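Local coordinates for lovastatin nonaketide synthase mokA (Monascus pilosus, PDB 6AD3), which carries out the iterative, nine-step assembly of the polyketide that leads to lovastatin (monacolin K), the chain here being its condensation domain, at residues Gly442-Gly447 with Ala452-Val457; Val191-Phe194 with His200-Val203. The protein carries 1 engineered substitution. One frame throughout, in Å; residues are numbered along the deposited sequence.

Contact 1: residues Gly442-Gly447 with Ala452-Val457; sequences GQAESG and AKMTEV
The 3-10 turn Ala444-Ser446, in the loop leading from strand 435-440 to edge strand 453-460, packs against the side chain of Met454. The thioether does nearly all the touching: SD lies 3.2 Å from Ala444 O and 4.1 Å from Ala444 CB. The terminal methyl CE comes equally close to Ala444 O and sits 3.4 Å from Gly447 O, bringing it near two backbone carbonyls of this loop. Met454 gets there with an extended chain beyond CG (chi2 164°), reaching straight from the strand. Ala444 O also accepts a hydrogen bond from Gly447 N, and Ala444 N is hydrogen-bonded to Asp475 OD2.

This loop carries the chain from the six-stranded sheet of one half of the condensation domain to the five-stranded sheet of the other, a crossing that probably corresponds to the latch of this family. On the solvent-exposed side of the loop, Glu445 and Lys453 run side by side and point the same way. The extended Glu445 chain (chi1 163°) brings OE1 alongside the bent Lys453 chain, 4.1 Å from Lys453 CE. Their charged ends stay apart, with Glu445 OE1 4.8 Å from Lys453 NZ.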
loop_
_atom_site.group_PDB
_atom_site.type_symbol
_atom_site.label_atom_id
_atom_site.label_comp_id
_atom_site.label_asym_id
_atom_site.label_seq_id
_atom_site.Cartn_x
_atom_site.Cartn_y
_atom_site.Cartn_z
ATOM N N GLY A 442 -12.639 -3.240 -0.953
ATOM C CA GLY A 442 -13.089 -3.986 -2.156
ATOM C C GLY A 442 -13.783 -5.335 -1.907
ATOM O O GLY A 442 -13.639 -5.954 -0.868
ATOM N N GLN A 443 -14.426 -5.857 -2.929
ATOM C CA GLN A 443 -14.793 -7.259 -2.916
ATOM C C GLN A 443 -13.853 -8.042 -3.792
ATOM O O GLN A 443 -13.901 -7.926 -5.025
ATOM C CB GLN A 443 -16.246 -7.453 -3.385
ATOM C CG GLN A 443 -17.286 -7.349 -2.282
ATOM C CD GLN A 443 -18.689 -7.254 -2.851
ATOM O OE1 GLN A 443 -19.334 -8.280 -3.115
ATOM N NE2 GLN A 443 -19.100 -6.040 -3.208
ATOM N N ALA A 444 -13.011 -8.862 -3.142
ATOM C CA ALA A 444 -12.086 -9.788 -3.821
ATOM C C ALA A 444 -12.779 -10.592 -4.935
ATOM O O ALA A 444 -12.234 -10.772 -5.999
ATOM C CB ALA A 444 -11.452 -10.750 -2.804
ATOM N N GLU A 445 -14.026 -10.980 -4.702
ATOM C CA GLU A 445 -14.721 -11.931 -5.560
ATOM C C GLU A 445 -15.176 -11.263 -6.888
ATOM O O GLU A 445 -15.508 -11.953 -7.888
ATOM C CB GLU A 445 -15.926 -12.516 -4.769
ATOM C CG GLU A 445 -16.997 -13.210 -5.625
ATOM C CD GLU A 445 -18.176 -13.740 -4.813
ATOM O OE1 GLU A 445 -18.742 -14.790 -5.199
ATOM O OE2 GLU A 445 -18.547 -13.112 -3.795
ATOM N N SER A 446 -15.155 -9.924 -6.930
ATOM C CA SER A 446 -15.496 -9.217 -8.177
ATOM C C SER A 446 -14.546 -9.613 -9.318
ATOM O O SER A 446 -14.925 -9.578 -10.475
ATOM C CB SER A 446 -15.444 -7.723 -7.952
ATOM O OG SER A 446 -16.425 -7.390 -7.009
ATOM N N GLY A 447 -13.326 -10.037 -8.954
ATOM C CA GLY A 447 -12.333 -10.556 -9.947
ATOM C C GLY A 447 -12.225 -12.079 -10.031
ATOM O O GLY A 447 -11.244 -12.591 -10.503
ATOM N N ALA A 452 -13.565 -20.753 -11.116
ATOM C CA ALA A 452 -12.763 -20.832 -9.927
ATOM C C ALA A 452 -13.267 -19.801 -8.916
ATOM O O ALA A 452 -13.425 -18.640 -9.245
ATOM C CB ALA A 452 -11.315 -20.592 -10.262
ATOM N N LYS A 453 -13.352 -20.214 -7.662
ATOM C CA LYS A 453 -13.697 -19.313 -6.585
ATOM C C LYS A 453 -12.484 -19.096 -5.700
ATOM O O LYS A 453 -11.848 -20.044 -5.260
ATOM C CB LYS A 453 -14.837 -19.899 -5.758
ATOM C CG LYS A 453 -16.154 -20.024 -6.527
ATOM C CD LYS A 453 -17.357 -19.804 -5.615
ATOM C CE LYS A 453 -18.270 -18.708 -6.139
ATOM N NZ LYS A 453 -19.536 -19.273 -6.678
ATOM N N MET A 454 -12.266 -17.855 -5.312
ATOM C CA MET A 454 -11.172 -17.531 -4.428
ATOM C C MET A 454 -11.412 -17.943 -3.028
ATOM O O MET A 454 -12.515 -17.828 -2.514
ATOM C CB MET A 454 -10.883 -16.042 -4.440
ATOM C CG MET A 454 -10.950 -15.467 -5.772
ATOM S SD MET A 454 -11.056 -13.707 -5.596
ATOM C CE MET A 454 -10.488 -13.216 -7.210
ATOM N N THR A 455 -10.372 -18.403 -2.377
ATOM C CA THR A 455 -10.509 -18.870 -1.017
ATOM C C THR A 455 -9.627 -18.085 -0.034
ATOM O O THR A 455 -9.851 -18.115 1.160
ATOM C CB THR A 455 -10.164 -20.365 -0.935
ATOM O OG1 THR A 455 -8.820 -20.562 -1.375
ATOM C CG2 THR A 455 -11.109 -21.195 -1.812
ATOM N N GLU A 456 -8.517 -17.526 -0.508
ATOM C CA GLU A 456 -7.431 -17.096 0.395
ATOM C C GLU A 456 -6.443 -16.245 -0.389
ATOM O O GLU A 456 -6.133 -16.569 -1.534
ATOM C CB GLU A 456 -6.681 -18.279 0.936
ATOM C CG GLU A 456 -5.678 -17.916 1.987
ATOM C CD GLU A 456 -4.806 -19.081 2.402
ATOM O OE1 GLU A 456 -5.187 -20.225 2.127
ATOM O OE2 GLU A 456 -3.803 -18.843 3.108
ATOM N N VAL A 457 -5.982 -15.146 0.207
ATOM C CA VAL A 457 -4.930 -14.323 -0.437
ATOM C C VAL A 457 -3.637 -14.380 0.386
ATOM O O VAL A 457 -3.666 -14.562 1.613
ATOM C CB VAL A 457 -5.383 -12.853 -0.604
ATOM C CG1 VAL A 457 -5.624 -12.220 0.757
ATOM C CG2 VAL A 457 -4.347 -12.047 -1.393
#

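Contact 2: residues Val191-Phe194 with His200-Val203; sequences VDFF and HLFV
Strands 188-195 and 199-206 form an antiparallel beta hairpin in the five-stranded sheet of the condensation domain, with Val191 paired to Val203 and Phe193 to Leu201 as hydrogen-bonded pairs. Strand 199-206 runs on toward helix 213-227 through the position where condensation domains carry their HHxxxDG motif, which reads HRFVGDG in this chain. The backbone bonds are reciprocal. Val191 N donates to Val203 O (3.0 Å) and Val203 N to Val191 O (2.7 Å); Phe193 N donates to Leu201 O (2.9 Å) and Leu201 N to Phe193 O (2.8 Å). The CA atoms of Phe202 and His200 add C-H...O contacts to Val191 O and Phe193 O.

The polar side-chain contact links Asp192 and His200 diagonally, across neighbouring non-hydrogen-bonded pairs. His200 ND1 donates to the syn lone pair of Asp192 OD1 at 2.7 Å, and this oxygen lies only 12° out of the imidazole plane. The carboxylate is turned 34° from the ring. Asp192 reaches across because its CG stands opposite the backbone N (chi1 172°). With both residues buried, the bond fixes the ring's orientation and should favour a negatively charged Asp192. On this same face, Phe202 meets the ring of Phe220 edge-to-face.

Apolar contacts gather on the other face, where Val191, Phe193 and Val203 meet helix 165-176 and Leu201 touches Phe105 of strand 100-107. Val203 CG2 touches the edge of the Phe193 ring, 3.9 Å from CE2, while Val191 CG1 sits 3.5 Å above the plane, over the ring centre. Back near the hairpin turn, Phe194 directs its ring away from the partner strand, yet its CB stays 3.7 Å from His200 ND1.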
loop_
_atom_site.group_PDB
_atom_site.type_symbol
_atom_site.label_atom_id
_atom_site.label_comp_id
_atom_site.label_asym_id
_atom_site.label_seq_id
_atom_site.Cartn_x
_atom_site.Cartn_y
_atom_site.Cartn_z
ATOM N N VAL A 191 1.099 -15.361 -13.215
ATOM C CA VAL A 191 1.359 -16.800 -13.143
ATOM C C VAL A 191 0.183 -17.522 -12.526
ATOM O O VAL A 191 -0.271 -17.170 -11.414
ATOM C CB VAL A 191 2.629 -17.111 -12.343
ATOM C CG1 VAL A 191 2.866 -18.629 -12.317
ATOM C CG2 VAL A 191 3.802 -16.360 -12.911
ATOM N N ASP A 192 -0.298 -18.560 -13.225
ATOM C CA ASP A 192 -1.350 -19.443 -12.720
ATOM C C ASP A 192 -0.713 -20.755 -12.368
ATOM O O ASP A 192 -0.318 -21.516 -13.287
ATOM C CB ASP A 192 -2.428 -19.658 -13.813
ATOM C CG ASP A 192 -3.466 -20.739 -13.439
ATOM O OD1 ASP A 192 -3.550 -21.121 -12.253
ATOM O OD2 ASP A 192 -4.161 -21.230 -14.373
ATOM N N PHE A 193 -0.350 -20.921 -11.096
ATOM C CA PHE A 193 0.186 -22.238 -10.623
ATOM C C PHE A 193 -0.996 -23.173 -10.416
ATOM O O PHE A 193 -1.965 -22.816 -9.759
ATOM C CB PHE A 193 0.928 -22.105 -9.283
ATOM C CG PHE A 193 2.190 -21.312 -9.346
ATOM C CD1 PHE A 193 3.337 -21.842 -9.895
ATOM C CD2 PHE A 193 2.251 -20.045 -8.764
ATOM C CE1 PHE A 193 4.534 -21.133 -9.890
ATOM C CE2 PHE A 193 3.420 -19.313 -8.778
ATOM C CZ PHE A 193 4.566 -19.835 -9.316
ATOM N N PHE A 194 -0.940 -24.415 -10.951
ATOM C CA PHE A 194 -2.118 -25.272 -10.895
ATOM C C PHE A 194 -1.735 -26.709 -10.565
ATOM O O PHE A 194 -0.634 -27.141 -10.871
ATOM C CB PHE A 194 -2.912 -25.204 -12.206
ATOM C CG PHE A 194 -2.256 -25.891 -13.380
ATOM C CD1 PHE A 194 -1.312 -25.237 -14.146
ATOM C CD2 PHE A 194 -2.574 -27.208 -13.696
ATOM C CE1 PHE A 194 -0.852 -25.775 -15.310
ATOM C CE2 PHE A 194 -2.083 -27.773 -14.859
ATOM C CZ PHE A 194 -1.182 -27.073 -15.641
ATOM N N HIS A 200 -5.696 -23.847 -7.920
ATOM C CA HIS A 200 -4.861 -22.783 -8.459
ATOM C C HIS A 200 -4.284 -21.919 -7.376
ATOM O O HIS A 200 -4.943 -21.666 -6.374
ATOM C CB HIS A 200 -5.707 -21.868 -9.343
ATOM C CG HIS A 200 -6.287 -22.565 -10.517
ATOM N ND1 HIS A 200 -5.616 -22.690 -11.706
ATOM C CD2 HIS A 200 -7.454 -23.232 -10.665
ATOM C CE1 HIS A 200 -6.334 -23.422 -12.538
ATOM N NE2 HIS A 200 -7.441 -23.791 -11.916
ATOM N N LEU A 201 -3.143 -21.312 -7.702
ATOM C CA LEU A 201 -2.657 -20.084 -7.061
ATOM C C LEU A 201 -2.268 -19.081 -8.156
ATOM O O LEU A 201 -1.332 -19.304 -8.912
ATOM C CB LEU A 201 -1.475 -20.394 -6.136
ATOM C CG LEU A 201 -0.789 -19.187 -5.496
ATOM C CD1 LEU A 201 -1.766 -18.468 -4.599
ATOM C CD2 LEU A 201 0.450 -19.629 -4.741
ATOM N N PHE A 202 -3.116 -18.090 -8.345
ATOM C CA PHE A 202 -2.927 -17.104 -9.395
ATOM C C PHE A 202 -2.214 -15.911 -8.801
ATOM O O PHE A 202 -2.672 -15.351 -7.808
ATOM C CB PHE A 202 -4.277 -16.663 -9.940
ATOM C CG PHE A 202 -4.190 -15.545 -10.931
ATOM C CD1 PHE A 202 -3.305 -15.622 -11.974
ATOM C CD2 PHE A 202 -4.954 -14.417 -10.787
ATOM C CE1 PHE A 202 -3.172 -14.579 -12.871
ATOM C CE2 PHE A 202 -4.857 -13.376 -11.700
ATOM C CZ PHE A 202 -3.881 -13.419 -12.675
ATOM N N VAL A 203 -1.032 -15.612 -9.324
ATOM C CA VAL A 203 -0.164 -14.621 -8.749
ATOM C C VAL A 203 -0.015 -13.452 -9.724
ATOM O O VAL A 203 0.364 -13.634 -10.898
ATOM C CB VAL A 203 1.243 -15.210 -8.420
ATOM C CG1 VAL A 203 2.154 -14.158 -7.744
ATOM C CG2 VAL A 203 1.126 -16.447 -7.537
#

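How the contacts relate
Contact 2 comes first along the chain and is complete before contact 1 begins. Both reach the same five-stranded sheet: the hairpin of contact 2 supplies strands 188-195 and 199-206, and contact 1 sits on the outermost strand 453-460. Strand 100-107 lies between them, pairing with 199-206 on one flank and 453-460 on the other, and its Phe105 and Met106 meet residues of both contacts. The centres are 13 Å apart, and the nearest atoms, about 5 Å apart, do not touch. The sheet of one half of the condensation domain is thus completed by a late segment arriving from the other half, tying the two halves together.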